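Local coordinates for protein acRAF (Thiomonas intermedia, PDB 4LOW) that acts as an assembly factor for RuBisCO in the alpha-carboxysome and belongs to the pterin-4a-carbinolamine dehydratase family, at residues Phe19-Phe24 against Thr55-Ile60; Asp35-Leu40 against Ala79-Leu84; Glu42-His47 against Arg75-Arg80; His47-Asn52 against Asn59-Ala64. All coordinates share one frame; numbering follows the deposited sequence. Where two conformers were deposited one is given.

In the fold
Contacts 1 and 4 pair strand 57-63 with its neighbours on its two flanks in the antiparallel sheet, sharing N59 and I60, with centres 11 Å apart. Contacts 2 and 3 join helices 27-44 and 72-84, which cover one face of that sheet; their centres are 7 Å apart, and L40 packs on F77. Helices and sheet meet where V81 of contact 2 touches I60 and F22, and where F77 of contact 3 touches P48 and L62. A salt bridge of 2.8 Å from K20 NZ to D82 OD1 also ties contact 1 to contact 2. Nickel is bound by H2 and H4, in a probable purification tag, and a nickel ion lies about 10 Å from the K20 side chain.

Contact 1: Phe19-Phe24 against Thr55-Ile60; sequences FKRFAF and TTYVNI. With FMT (formic acid), chain C.
I60, R21 and N59 bury the most surface where strands 17-23 and 57-63 run antiparallel. I60 pairs with K20 through two backbone bonds, one from I60 N to K20 O at 2.9 Å. On the same face I60 CD1 meets F22 CE1 at 3.9 Å; the branched, apolar isoleucine suits a place covered by L37 and V81 of the helices. The other face carries R21 and N59, non-hydrogen-bonded partners with side chains alongside. R21, CG opposite its backbone N (chi1 175°), stays extended, and NH1 donates to an in-plane lone pair of N59 OD1 at 2.9 Å, a bent bond. Its guanidinium lies flat on the Y57 ring as an off-centre cation-pi stack, planes 20° apart, R21 NH2 3.4 Å from Y57 CG. The F19 ring brings CZ edge-on to within 3.8 Å of N59 OD1. An alanine here removes the ring beside N59, and the amide is likely to turn more freely, weakening its hold on R21. R21 N, pointing away from strand 57-63, donates to O1 of a formic acid, probably from the crystallisation liquor. This is antiparallel pairing within a pterin-dehydratase-like sheet, one face mostly apolar under two helices, the other mixing F19 and Y57 with R21 and N59.

Contact 2: Asp35-Leu40 against Ala79-Leu84; sequences DALAAL and ARVDAL
An antiparallel helix pair, part of the helical layer over the pterin-dehydratase-like sheet, meets here through L40 of helix 27-44 and V81 and L84 of helix 72-84. The axes of the two helix segments pass 10.1 Å apart, at 149°, and no hydrogen bond crosses between them. L40 buries the most surface: with CG opposite its backbone N (chi1 175°), its branch extends towards the other helix. CD2 of L40 touches V81 CG2 at 3.8 Å, the two side chains crossing nearly at right angles, and also L84 CD1 at 3.9 Å. CD1 lies against the aliphatic CB of R80 at 4.0 Å; its contact with the guanidinium end is less certain, as R80 has two conformers. A serine in place of L40 would probably open a gap between V81 and L84 and set a hydroxyl against carbon. L37 CD1 meets the same V81 CG2 at 3.8 Å, so both leucines touch one valine methyl, while L37 and V81 also reach I60 of the sheet. A36 suits its place because its small side chain lets L84 come close to the helix backbone: L84 CD1 stands 4.0 Å from A36 CB and 3.6 Å from A36 O, the carbonyl oxygen that already accepts L40 N.

Contact 3: Glu42-His47 against Arg75-Arg80; sequences EETGQH and RAFAAR. With FMT (formic acid), chain F.
F77 meets both T44 and Q46, its ring fitting into the turn that ends helix 27-44. T44 OG1 lies at the ring edge, in plane, 3.6 Å from F77 CE2, and Q46 O comes within 3.4 Å of that same carbon. Q46 CB adds an aliphatic contact at 3.7 Å to F77 CD2 as the two side chains pass in opposite directions. In the conformer given for R80, T44 CG2 sits over one face of the guanidinium, a less certain contact. Behind this first shell, T44 OG1 accepts Q46 N at 3.1 Å in an ST turn and also bonds L40 O, while G45, lacking a side chain, readily takes the positive phi (72°) just after the helix. S41 OG bonds Q46 O, and NE2 of Q46 makes a weak bond to A73 O. Inward, F77 packs on L40, P48 and L62, where a large apolar ring is well placed. The chemistry is thus that of packing: T44 OG1 probably gains slightly from the weakly positive ring edge, and no hydrogen bond crosses between the segments.

Contact 4: His47-Asn52 against Asn59-Ala64; sequences HPQNIN and NITLDA
A classic beta bulge sets Q49 and N50 together opposite T61, whose O receives two weak backbone bonds, one from Q49 N at 2.9 Å and a longer one from N50 N. Regular antiparallel pairing follows at once, with T61 N donating to N50 O at 3.0 Å. At the far end N52 and N59 form the next hydrogen-bonded pair, and N52 O is gripped twice. N59 N reaches N52 O at 2.7 Å, and N59 ND2 adds a weak bond to the same oxygen at 3.2 Å, because chi1 of -59° folds the amide beside its own backbone N. The two asparagines point the same way with their amides turned 48° apart, and each looks elsewhere for its oxygen's partner: N59 OD1 to R21, N52 OD1 to N50 of the second subunit. Asparagine suits such a polar face, offering donor and acceptor together. Before the bulge a water joins the strands, donating to H47 O and accepting from D63 N at 3.0 Å. P48, rigid and apolar, turns inward instead, its CB 3.8 Å from L62 CD2 and 4.0 Å from I60 CG2. Beneath it lies F77 of helix 72-84, and beneath I51 lies L37 of helix 27-44. Strand 57-63 has strand 17-23 on its other flank, while I51 and N52 pair antiparallel with a strand of the second subunit, continuing the sheet through the dimer.

Contact 1: Phe19-Phe24 against Thr55-Ile60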
loop_
_atom_site.group_PDB
_atom_site.type_symbol
_atom_site.label_atom_id
_atom_site.label_comp_id
_atom_site.label_asym_id
_atom_site.label_seq_id
_atom_site.Cartn_x
_atom_site.Cartn_y
_atom_site.Cartn_z
ATOM N N PHE A 19 -3.969 2.507 -14.083
ATOM C CA PHE A 19 -4.543 2.268 -12.772
ATOM C C PHE A 19 -5.256 0.916 -12.805
ATOM O O PHE A 19 -6.002 0.633 -13.763
ATOM C CB PHE A 19 -5.557 3.390 -12.419
ATOM C CG PHE A 19 -6.399 3.051 -11.205
ATOM C CD1 PHE A 19 -5.914 3.288 -9.926
ATOM C CD2 PHE A 19 -7.635 2.432 -11.345
ATOM C CE1 PHE A 19 -6.618 2.837 -8.816
ATOM C CE2 PHE A 19 -8.301 1.937 -10.234
ATOM C CZ PHE A 19 -7.789 2.141 -8.985
ATOM N N LYS A 20 -5.139 0.114 -11.725
ATOM C CA LYS A 20 -5.985 -1.062 -11.651
ATOM C C LYS A 20 -6.214 -1.426 -10.210
ATOM O O LYS A 20 -5.314 -1.362 -9.375
ATOM C CB LYS A 20 -5.359 -2.257 -12.390
ATOM C CG LYS A 20 -6.266 -3.480 -12.475
ATOM C CD LYS A 20 -5.703 -4.470 -13.494
ATOM C CE LYS A 20 -6.419 -5.783 -13.419
ATOM N NZ LYS A 20 -5.873 -6.710 -14.471
ATOM N N ARG A 21 -7.433 -1.879 -9.930
ATOM C CA ARG A 21 -7.816 -2.418 -8.615
ATOM C C ARG A 21 -7.907 -3.931 -8.669
ATOM O O ARG A 21 -8.532 -4.501 -9.587
ATOM C CB ARG A 21 -9.168 -1.832 -8.220
ATOM C CG ARG A 21 -9.769 -2.392 -6.927
ATOM C CD ARG A 21 -11.161 -1.807 -6.689
ATOM N NE ARG A 21 -11.696 -2.129 -5.350
ATOM C CZ ARG A 21 -11.471 -1.398 -4.270
ATOM N NH1 ARG A 21 -10.677 -0.328 -4.340
ATOM N NH2 ARG A 21 -12.058 -1.712 -3.120
ATOM N N PHE A 22 -7.303 -4.578 -7.715
ATOM C CA PHE A 22 -7.356 -6.026 -7.572
ATOM C C PHE A 22 -8.082 -6.331 -6.291
ATOM O O PHE A 22 -7.696 -5.810 -5.249
ATOM C CB PHE A 22 -5.923 -6.567 -7.483
ATOM C CG PHE A 22 -5.114 -6.404 -8.751
ATOM C CD1 PHE A 22 -4.478 -5.202 -9.046
ATOM C CD2 PHE A 22 -5.045 -7.429 -9.681
ATOM C CE1 PHE A 22 -3.753 -5.053 -10.246
ATOM C CE2 PHE A 22 -4.299 -7.283 -10.858
ATOM C CZ PHE A 22 -3.679 -6.102 -11.132
ATOM N N ALA A 23 -9.046 -7.232 -6.295
ATOM C CA ALA A 23 -9.759 -7.602 -5.067
ATOM C C ALA A 23 -9.565 -9.093 -4.819
ATOM O O ALA A 23 -9.451 -9.891 -5.762
ATOM C CB ALA A 23 -11.241 -7.258 -5.198
ATOM N N PHE A 24 -9.500 -9.470 -3.542
ATOM C CA PHE A 24 -9.192 -10.829 -3.126
ATOM C C PHE A 24 -10.203 -11.318 -2.106
ATOM O O PHE A 24 -10.844 -10.518 -1.443
ATOM C CB PHE A 24 -7.769 -10.889 -2.542
ATOM C CG PHE A 24 -6.724 -10.438 -3.535
ATOM C CD1 PHE A 24 -6.206 -11.313 -4.481
ATOM C CD2 PHE A 24 -6.309 -9.128 -3.567
ATOM C CE1 PHE A 24 -5.262 -10.870 -5.428
ATOM C CE2 PHE A 24 -5.367 -8.689 -4.511
ATOM C CZ PHE A 24 -4.871 -9.563 -5.437
ATOM N N THR A 55 -7.591 -4.706 3.511
ATOM C CA THR A 55 -7.397 -6.152 3.788
ATOM C C THR A 55 -7.764 -7.038 2.623
ATOM O O THR A 55 -7.276 -8.165 2.547
ATOM C CB THR A 55 -8.160 -6.572 5.020
ATOM O OG1 THR A 55 -9.517 -6.294 4.782
ATOM C CG2 THR A 55 -7.690 -5.852 6.247
ATOM N N THR A 56 -8.614 -6.563 1.712
ATOM C CA THR A 56 -9.163 -7.405 0.628
ATOM C C THR A 56 -8.994 -6.780 -0.744
ATOM O O THR A 56 -9.535 -7.298 -1.725
ATOM C CB THR A 56 -10.637 -7.767 0.874
ATOM O OG1 THR A 56 -11.389 -6.558 0.924
ATOM C CG2 THR A 56 -10.842 -8.575 2.138
ATOM N N TYR A 57 -8.161 -5.737 -0.882
ATOM C CA TYR A 57 -8.011 -5.119 -2.184
ATOM C C TYR A 57 -6.721 -4.341 -2.251
ATOM O O TYR A 57 -6.189 -3.899 -1.201
ATOM C CB TYR A 57 -9.218 -4.178 -2.531
ATOM C CG TYR A 57 -9.512 -3.161 -1.469
ATOM C CD1 TYR A 57 -8.779 -1.978 -1.392
ATOM C CD2 TYR A 57 -10.452 -3.414 -0.470
ATOM C CE1 TYR A 57 -8.992 -1.063 -0.370
ATOM C CE2 TYR A 57 -10.664 -2.501 0.568
ATOM C CZ TYR A 57 -9.920 -1.336 0.609
ATOM O OH TYR A 57 -10.178 -0.452 1.634
ATOM N N VAL A 58 -6.240 -4.139 -3.470
ATOM C CA VAL A 58 -5.005 -3.405 -3.716
ATOM C C VAL A 58 -5.209 -2.589 -4.978
ATOM O O VAL A 58 -5.565 -3.146 -6.028
ATOM C CB VAL A 58 -3.813 -4.379 -3.931
ATOM C CG1 VAL A 58 -2.530 -3.586 -4.211
ATOM C CG2 VAL A 58 -3.622 -5.318 -2.749
ATOM N N ASN A 59 -4.998 -1.282 -4.895
ATOM C CA ASN A 59 -5.119 -0.368 -6.014
ATOM C C ASN A 59 -3.725 0.071 -6.437
ATOM O O ASN A 59 -2.969 0.587 -5.603
ATOM C CB ASN A 59 -5.876 0.868 -5.559
ATOM C CG ASN A 59 -7.259 0.558 -5.044
ATOM O OD1 ASN A 59 -8.161 0.155 -5.793
ATOM N ND2 ASN A 59 -7.481 0.803 -3.746
ATOM N N ILE A 60 -3.351 -0.134 -7.692
ATOM C CA ILE A 60 -2.006 0.185 -8.139
ATOM C C ILE A 60 -2.030 1.245 -9.215
ATOM O O ILE A 60 -2.830 1.185 -10.149
ATOM C CB ILE A 60 -1.372 -1.103 -8.688
ATOM C CG1 ILE A 60 -1.382 -2.191 -7.598
ATOM C CG2 ILE A 60 0.066 -0.826 -9.202
ATOM C CD1 ILE A 60 -0.941 -3.533 -8.063
HETATM C C FMT C . -9.747 -0.846 -12.863
HETATM O O1 FMT C . -9.553 -1.618 -11.882
HETATM O O2 FMT C . -9.049 -1.087 -14.002
#

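Contact 2: Asp35-Leu40 against Ala79-Leu84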
loop_
_atom_site.group_PDB
_atom_site.type_symbol
_atom_site.label_atom_id
_atom_site.label_comp_id
_atom_site.label_asym_id
_atom_site.label_seq_id
_atom_site.Cartn_x
_atom_site.Cartn_y
_atom_site.Cartn_z
ATOM N N ASP A 35 3.161 -9.212 -1.061
ATOM C CA ASP A 35 4.546 -9.662 -0.942
ATOM C C ASP A 35 5.159 -9.990 -2.311
ATOM O O ASP A 35 6.335 -9.673 -2.568
ATOM C CB ASP A 35 4.600 -10.866 -0.014
ATOM C CG ASP A 35 4.392 -10.500 1.439
ATOM O OD1 ASP A 35 5.006 -9.512 1.901
ATOM O OD2 ASP A 35 3.749 -11.292 2.159
ATOM N N ALA A 36 4.355 -10.580 -3.219
ATOM C CA ALA A 36 4.860 -10.889 -4.561
ATOM C C ALA A 36 5.111 -9.596 -5.376
ATOM O O ALA A 36 6.090 -9.477 -6.130
ATOM C CB ALA A 36 3.889 -11.795 -5.306
ATOM N N LEU A 37 4.298 -8.580 -5.170
ATOM C CA LEU A 37 4.447 -7.306 -5.847
ATOM C C LEU A 37 5.740 -6.649 -5.393
ATOM O O LEU A 37 6.464 -6.075 -6.251
ATOM C CB LEU A 37 3.176 -6.467 -5.560
ATOM C CG LEU A 37 3.092 -5.040 -6.098
ATOM C CD1 LEU A 37 3.158 -4.989 -7.649
ATOM C CD2 LEU A 37 1.810 -4.369 -5.665
ATOM N N ALA A 38 6.078 -6.715 -4.111
ATOM C CA ALA A 38 7.333 -6.147 -3.654
ATOM C C ALA A 38 8.491 -6.884 -4.336
ATOM O O ALA A 38 9.421 -6.219 -4.837
ATOM C CB ALA A 38 7.425 -6.302 -2.155
ATOM N N ALA A 39 8.435 -8.226 -4.428
ATOM C CA ALA A 39 9.497 -8.979 -5.082
ATOM C C ALA A 39 9.637 -8.576 -6.545
ATOM O O ALA A 39 10.767 -8.426 -7.037
ATOM C CB ALA A 39 9.237 -10.488 -4.948
ATOM N N LEU A 40 8.520 -8.363 -7.233
ATOM C CA LEU A 40 8.537 -7.941 -8.629
ATOM C C LEU A 40 9.215 -6.579 -8.812
ATOM O O LEU A 40 10.010 -6.407 -9.747
ATOM C CB LEU A 40 7.103 -7.889 -9.152
ATOM C CG LEU A 40 6.982 -7.330 -10.579
ATOM C CD1 LEU A 40 7.674 -8.250 -11.596
ATOM C CD2 LEU A 40 5.560 -7.163 -10.931
ATOM N N ALA A 79 1.454 -6.214 -16.919
ATOM C CA ALA A 79 1.125 -7.591 -17.236
ATOM C C ALA A 79 1.766 -8.571 -16.239
ATOM O O ALA A 79 1.176 -9.590 -15.924
ATOM C CB ALA A 79 1.592 -7.917 -18.654
ATOM N N ARG A 80 2.959 -8.290 -15.754
ATOM C CA ARG A 80 3.525 -9.197 -14.752
ATOM C C ARG A 80 2.728 -9.083 -13.437
ATOM O O ARG A 80 2.477 -10.120 -12.791
ATOM C CB ARG A 80 5.014 -8.962 -14.558
ATOM C CG ARG A 80 5.840 -9.488 -15.737
ATOM C CD ARG A 80 7.196 -8.847 -15.782
ATOM N NE ARG A 80 8.127 -9.471 -14.855
ATOM C CZ ARG A 80 9.435 -9.244 -14.869
ATOM N NH1 ARG A 80 9.966 -8.429 -15.776
ATOM N NH2 ARG A 80 10.223 -9.838 -13.991
ATOM N N VAL A 81 2.236 -7.849 -13.081
ATOM C CA VAL A 81 1.385 -7.712 -11.888
ATOM C C VAL A 81 0.124 -8.566 -12.082
ATOM O O VAL A 81 -0.249 -9.335 -11.179
ATOM C CB VAL A 81 1.010 -6.266 -11.652
ATOM C CG1 VAL A 81 -0.040 -6.150 -10.550
ATOM C CG2 VAL A 81 2.224 -5.443 -11.295
ATOM N N ASP A 82 -0.506 -8.520 -13.287
ATOM C CA ASP A 82 -1.674 -9.363 -13.549
ATOM C C ASP A 82 -1.345 -10.849 -13.344
ATOM O O ASP A 82 -2.162 -11.589 -12.784
ATOM C CB ASP A 82 -2.163 -9.165 -14.979
ATOM C CG ASP A 82 -2.844 -7.853 -15.223
ATOM O OD1 ASP A 82 -3.079 -7.119 -14.254
ATOM O OD2 ASP A 82 -3.125 -7.554 -16.389
ATOM N N ALA A 83 -0.151 -11.291 -13.782
ATOM C CA ALA A 83 0.212 -12.692 -13.626
ATOM C C ALA A 83 0.383 -13.062 -12.157
ATOM O O ALA A 83 0.104 -14.216 -11.804
ATOM C CB ALA A 83 1.492 -13.004 -14.390
ATOM N N LEU A 84 0.817 -12.120 -11.291
ATOM C CA LEU A 84 0.927 -12.405 -9.862
ATOM C C LEU A 84 -0.457 -12.591 -9.252
ATOM O O LEU A 84 -0.596 -13.321 -8.264
ATOM C CB LEU A 84 1.627 -11.268 -9.113
ATOM C CG LEU A 84 3.069 -10.936 -9.521
ATOM C CD1 LEU A 84 3.573 -9.725 -8.743
ATOM C CD2 LEU A 84 3.999 -12.134 -9.346
#

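Contact 3: Glu42-His47 against Arg75-Arg80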
loop_
_atom_site.group_PDB
_atom_site.type_symbol
_atom_site.label_atom_id
_atom_site.label_comp_id
_atom_site.label_asym_id
_atom_site.label_seq_id
_atom_site.Cartn_x
_atom_site.Cartn_y
_atom_site.Cartn_z
ATOM N N GLU A 42 11.419 -5.159 -6.952
ATOM C CA GLU A 42 12.852 -5.283 -6.694
ATOM C C GLU A 42 13.541 -5.979 -7.873
ATOM O O GLU A 42 14.639 -5.563 -8.265
ATOM C CB GLU A 42 13.078 -6.065 -5.399
ATOM C CG GLU A 42 12.600 -5.314 -4.168
ATOM C CD GLU A 42 12.144 -6.181 -3.013
ATOM O OE1 GLU A 42 12.375 -7.414 -3.062
ATOM O OE2 GLU A 42 11.527 -5.628 -2.071
ATOM N N GLU A 43 12.892 -7.007 -8.456
ATOM C CA GLU A 43 13.414 -7.755 -9.603
ATOM C C GLU A 43 13.651 -6.857 -10.806
ATOM O O GLU A 43 14.655 -6.995 -11.520
ATOM C CB GLU A 43 12.410 -8.862 -10.005
ATOM C CG GLU A 43 12.979 -9.866 -11.002
ATOM C CD GLU A 43 14.139 -10.656 -10.435
ATOM O OE1 GLU A 43 14.195 -10.818 -9.190
ATOM O OE2 GLU A 43 14.990 -11.116 -11.229
ATOM N N THR A 44 12.699 -5.984 -11.069
ATOM C CA THR A 44 12.682 -5.089 -12.229
ATOM C C THR A 44 13.325 -3.735 -11.978
ATOM O O THR A 44 13.683 -3.050 -12.945
ATOM C CB THR A 44 11.232 -4.894 -12.673
ATOM O OG1 THR A 44 10.522 -4.266 -11.595
ATOM C CG2 THR A 44 10.546 -6.192 -13.077
ATOM N N GLY A 45 13.415 -3.334 -10.705
ATOM C CA GLY A 45 13.876 -1.999 -10.325
ATOM C C GLY A 45 12.799 -0.975 -10.675
ATOM O O GLY A 45 13.057 0.236 -10.669
ATOM N N GLN A 46 11.561 -1.454 -10.976
ATOM C CA GLN A 46 10.435 -0.602 -11.355
ATOM C C GLN A 46 9.489 -0.595 -10.187
ATOM O O GLN A 46 9.139 -1.647 -9.660
ATOM C CB GLN A 46 9.699 -1.111 -12.615
ATOM C CG GLN A 46 10.490 -1.002 -13.918
ATOM C CD GLN A 46 9.763 -1.723 -15.031
ATOM O OE1 GLN A 46 9.953 -2.922 -15.250
ATOM N NE2 GLN A 46 8.838 -1.036 -15.685
ATOM N N HIS A 47 9.085 0.590 -9.793
ATOM C CA HIS A 47 8.215 0.772 -8.648
ATOM C C HIS A 47 6.969 1.536 -9.050
ATOM O O HIS A 47 7.078 2.653 -9.571
ATOM C CB HIS A 47 8.969 1.533 -7.538
ATOM C CG HIS A 47 10.132 0.766 -6.997
ATOM N ND1 HIS A 47 11.404 0.915 -7.513
ATOM C CD2 HIS A 47 10.161 -0.175 -6.027
ATOM C CE1 HIS A 47 12.166 0.064 -6.843
ATOM N NE2 HIS A 47 11.463 -0.608 -5.933
ATOM N N ARG A 75 3.662 -1.099 -19.546
ATOM C CA ARG A 75 2.655 -2.118 -19.829
ATOM C C ARG A 75 3.170 -3.514 -19.501
ATOM O O ARG A 75 2.384 -4.368 -19.085
ATOM C CB ARG A 75 2.181 -2.034 -21.283
ATOM C CG ARG A 75 1.556 -0.697 -21.617
ATOM C CD ARG A 75 0.909 -0.693 -22.991
ATOM N NE ARG A 75 0.399 0.644 -23.305
ATOM C CZ ARG A 75 -0.755 1.143 -22.865
ATOM N NH1 ARG A 75 -1.551 0.415 -22.089
ATOM N NH2 ARG A 75 -1.120 2.372 -23.198
ATOM N N ALA A 76 4.479 -3.768 -19.706
ATOM C CA ALA A 76 5.008 -5.104 -19.365
ATOM C C ALA A 76 4.995 -5.315 -17.853
ATOM O O ALA A 76 4.698 -6.421 -17.386
ATOM C CB ALA A 76 6.415 -5.275 -19.918
ATOM N N PHE A 77 5.251 -4.237 -17.088
ATOM C CA PHE A 77 5.176 -4.336 -15.626
ATOM C C PHE A 77 3.745 -4.659 -15.191
ATOM O O PHE A 77 3.505 -5.583 -14.415
ATOM C CB PHE A 77 5.671 -3.023 -14.982
ATOM C CG PHE A 77 5.762 -3.108 -13.474
ATOM C CD1 PHE A 77 4.670 -2.798 -12.680
ATOM C CD2 PHE A 77 6.933 -3.533 -12.860
ATOM C CE1 PHE A 77 4.744 -2.904 -11.279
ATOM C CE2 PHE A 77 7.019 -3.613 -11.458
ATOM C CZ PHE A 77 5.919 -3.329 -10.684
ATOM N N ALA A 78 2.783 -3.945 -15.790
ATOM C CA ALA A 78 1.377 -4.180 -15.529
ATOM C C ALA A 78 0.981 -5.637 -15.808
ATOM O O ALA A 78 0.280 -6.260 -15.010
ATOM C CB ALA A 78 0.533 -3.218 -16.349
ATOM N N ALA A 79 1.454 -6.214 -16.919
ATOM C CA ALA A 79 1.125 -7.591 -17.236
ATOM C C ALA A 79 1.766 -8.571 -16.239
ATOM O O ALA A 79 1.176 -9.590 -15.924
ATOM C CB ALA A 79 1.592 -7.917 -18.654
ATOM N N ARG A 80 2.959 -8.290 -15.754
ATOM C CA ARG A 80 3.525 -9.197 -14.752
ATOM C C ARG A 80 2.728 -9.083 -13.437
ATOM O O ARG A 80 2.477 -10.120 -12.791
ATOM C CB ARG A 80 5.014 -8.962 -14.558
ATOM C CG ARG A 80 5.840 -9.488 -15.737
ATOM C CD ARG A 80 7.196 -8.847 -15.782
ATOM N NE ARG A 80 8.127 -9.471 -14.855
ATOM C CZ ARG A 80 9.435 -9.244 -14.869
ATOM N NH1 ARG A 80 9.966 -8.429 -15.776
ATOM N NH2 ARG A 80 10.223 -9.838 -13.991
HETATM C C FMT F . -1.144 -3.537 -19.987
HETATM O O1 FMT F . -0.411 -4.548 -20.021
HETATM O O2 FMT F . -1.288 -2.856 -21.175
#

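Contact 4: His47-Asn52 against Asn59-Ala64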
loop_
_atom_site.group_PDB
_atom_site.type_symbol
_atom_site.label_atom_id
_atom_site.label_comp_id
_atom_site.label_asym_id
_atom_site.label_seq_id
_atom_site.Cartn_x
_atom_site.Cartn_y
_atom_site.Cartn_z
ATOM N N HIS A 47 9.085 0.590 -9.793
ATOM C CA HIS A 47 8.215 0.772 -8.648
ATOM C C HIS A 47 6.969 1.536 -9.050
ATOM O O HIS A 47 7.078 2.653 -9.571
ATOM C CB HIS A 47 8.969 1.533 -7.538
ATOM C CG HIS A 47 10.132 0.766 -6.997
ATOM N ND1 HIS A 47 11.404 0.915 -7.513
ATOM C CD2 HIS A 47 10.161 -0.175 -6.027
ATOM C CE1 HIS A 47 12.166 0.064 -6.843
ATOM N NE2 HIS A 47 11.463 -0.608 -5.933
ATOM N N PRO A 48 5.767 1.029 -8.724
ATOM C CA PRO A 48 4.561 1.826 -8.967
ATOM C C PRO A 48 4.662 3.225 -8.346
ATOM O O PRO A 48 5.322 3.412 -7.305
ATOM C CB PRO A 48 3.468 1.007 -8.264
ATOM C CG PRO A 48 3.950 -0.439 -8.400
ATOM C CD PRO A 48 5.444 -0.274 -8.125
ATOM N N GLN A 49 3.943 4.173 -8.935
ATOM C CA GLN A 49 3.805 5.513 -8.376
ATOM C C GLN A 49 3.173 5.383 -6.972
ATOM O O GLN A 49 3.615 6.035 -6.017
ATOM C CB GLN A 49 2.927 6.370 -9.288
ATOM C CG GLN A 49 2.661 7.779 -8.746
ATOM C CD GLN A 49 1.732 8.547 -9.623
ATOM O OE1 GLN A 49 1.683 8.356 -10.843
ATOM N NE2 GLN A 49 1.018 9.474 -9.016
ATOM N N ASN A 50 2.162 4.509 -6.844
ATOM C CA ASN A 50 1.524 4.343 -5.557
ATOM C C ASN A 50 0.811 3.017 -5.497
ATOM O O ASN A 50 0.289 2.551 -6.514
ATOM C CB ASN A 50 0.465 5.444 -5.354
ATOM C CG ASN A 50 -0.216 5.403 -4.009
ATOM O OD1 ASN A 50 -1.272 4.766 -3.894
ATOM N ND2 ASN A 50 0.340 6.016 -2.985
ATOM N N ILE A 51 0.830 2.376 -4.326
ATOM C CA ILE A 51 0.107 1.138 -4.029
ATOM C C ILE A 51 -0.768 1.469 -2.843
ATOM O O ILE A 51 -0.283 1.971 -1.825
ATOM C CB ILE A 51 1.060 -0.014 -3.724
ATOM C CG1 ILE A 51 1.876 -0.385 -4.952
ATOM C CG2 ILE A 51 0.267 -1.258 -3.259
ATOM C CD1 ILE A 51 3.058 -1.210 -4.661
ATOM N N ASN A 52 -2.065 1.215 -2.940
ATOM C CA ASN A 52 -3.052 1.658 -1.987
ATOM C C ASN A 52 -3.926 0.496 -1.615
ATOM O O ASN A 52 -4.632 0.014 -2.506
ATOM C CB ASN A 52 -3.820 2.797 -2.703
ATOM C CG ASN A 52 -5.083 3.257 -2.085
ATOM O OD1 ASN A 52 -5.274 3.163 -0.884
ATOM N ND2 ASN A 52 -5.915 3.911 -2.905
ATOM N N ASN A 59 -4.998 -1.282 -4.895
ATOM C CA ASN A 59 -5.119 -0.368 -6.014
ATOM C C ASN A 59 -3.725 0.071 -6.437
ATOM O O ASN A 59 -2.969 0.587 -5.603
ATOM C CB ASN A 59 -5.876 0.868 -5.559
ATOM C CG ASN A 59 -7.259 0.558 -5.044
ATOM O OD1 ASN A 59 -8.161 0.155 -5.793
ATOM N ND2 ASN A 59 -7.481 0.803 -3.746
ATOM N N ILE A 60 -3.351 -0.134 -7.692
ATOM C CA ILE A 60 -2.006 0.185 -8.139
ATOM C C ILE A 60 -2.030 1.245 -9.215
ATOM O O ILE A 60 -2.830 1.185 -10.149
ATOM C CB ILE A 60 -1.372 -1.103 -8.688
ATOM C CG1 ILE A 60 -1.382 -2.191 -7.598
ATOM C CG2 ILE A 60 0.066 -0.826 -9.202
ATOM C CD1 ILE A 60 -0.941 -3.533 -8.063
ATOM N N THR A 61 -1.121 2.221 -9.098
ATOM C CA THR A 61 -0.981 3.289 -10.067
ATOM C C THR A 61 0.414 3.254 -10.638
ATOM O O THR A 61 1.378 3.291 -9.868
ATOM C CB THR A 61 -1.211 4.645 -9.380
ATOM O OG1 THR A 61 -2.493 4.616 -8.780
ATOM C CG2 THR A 61 -1.161 5.793 -10.362
ATOM N N LEU A 62 0.544 3.200 -11.975
ATOM C CA LEU A 62 1.851 3.176 -12.614
ATOM C C LEU A 62 1.997 4.469 -13.379
ATOM O O LEU A 62 1.072 4.876 -14.082
ATOM C CB LEU A 62 1.956 2.007 -13.614
ATOM C CG LEU A 62 1.615 0.641 -13.069
ATOM C CD1 LEU A 62 1.684 -0.440 -14.161
ATOM C CD2 LEU A 62 2.470 0.251 -11.856
ATOM N N ASP A 63 3.168 5.108 -13.275
ATOM C CA ASP A 63 3.387 6.368 -13.975
ATOM C C ASP A 63 4.264 6.165 -15.154
ATOM O O ASP A 63 4.954 5.149 -15.235
ATOM C CB ASP A 63 3.936 7.466 -13.036
ATOM C CG ASP A 63 5.188 7.165 -12.241
ATOM O OD1 ASP A 63 5.577 5.986 -12.166
ATOM O OD2 ASP A 63 5.725 8.105 -11.604
ATOM N N ALA A 64 4.219 7.145 -16.085
ATOM C CA ALA A 64 4.993 7.180 -17.303
ATOM C C ALA A 64 6.458 7.403 -16.941
ATOM O O ALA A 64 6.766 8.288 -16.131
ATOM C CB ALA A 64 4.485 8.304 -18.198
HETATM O O HOH W 1 5.174 3.166 -12.086
HETATM O O HOH W 2 -2.626 3.487 -6.140
#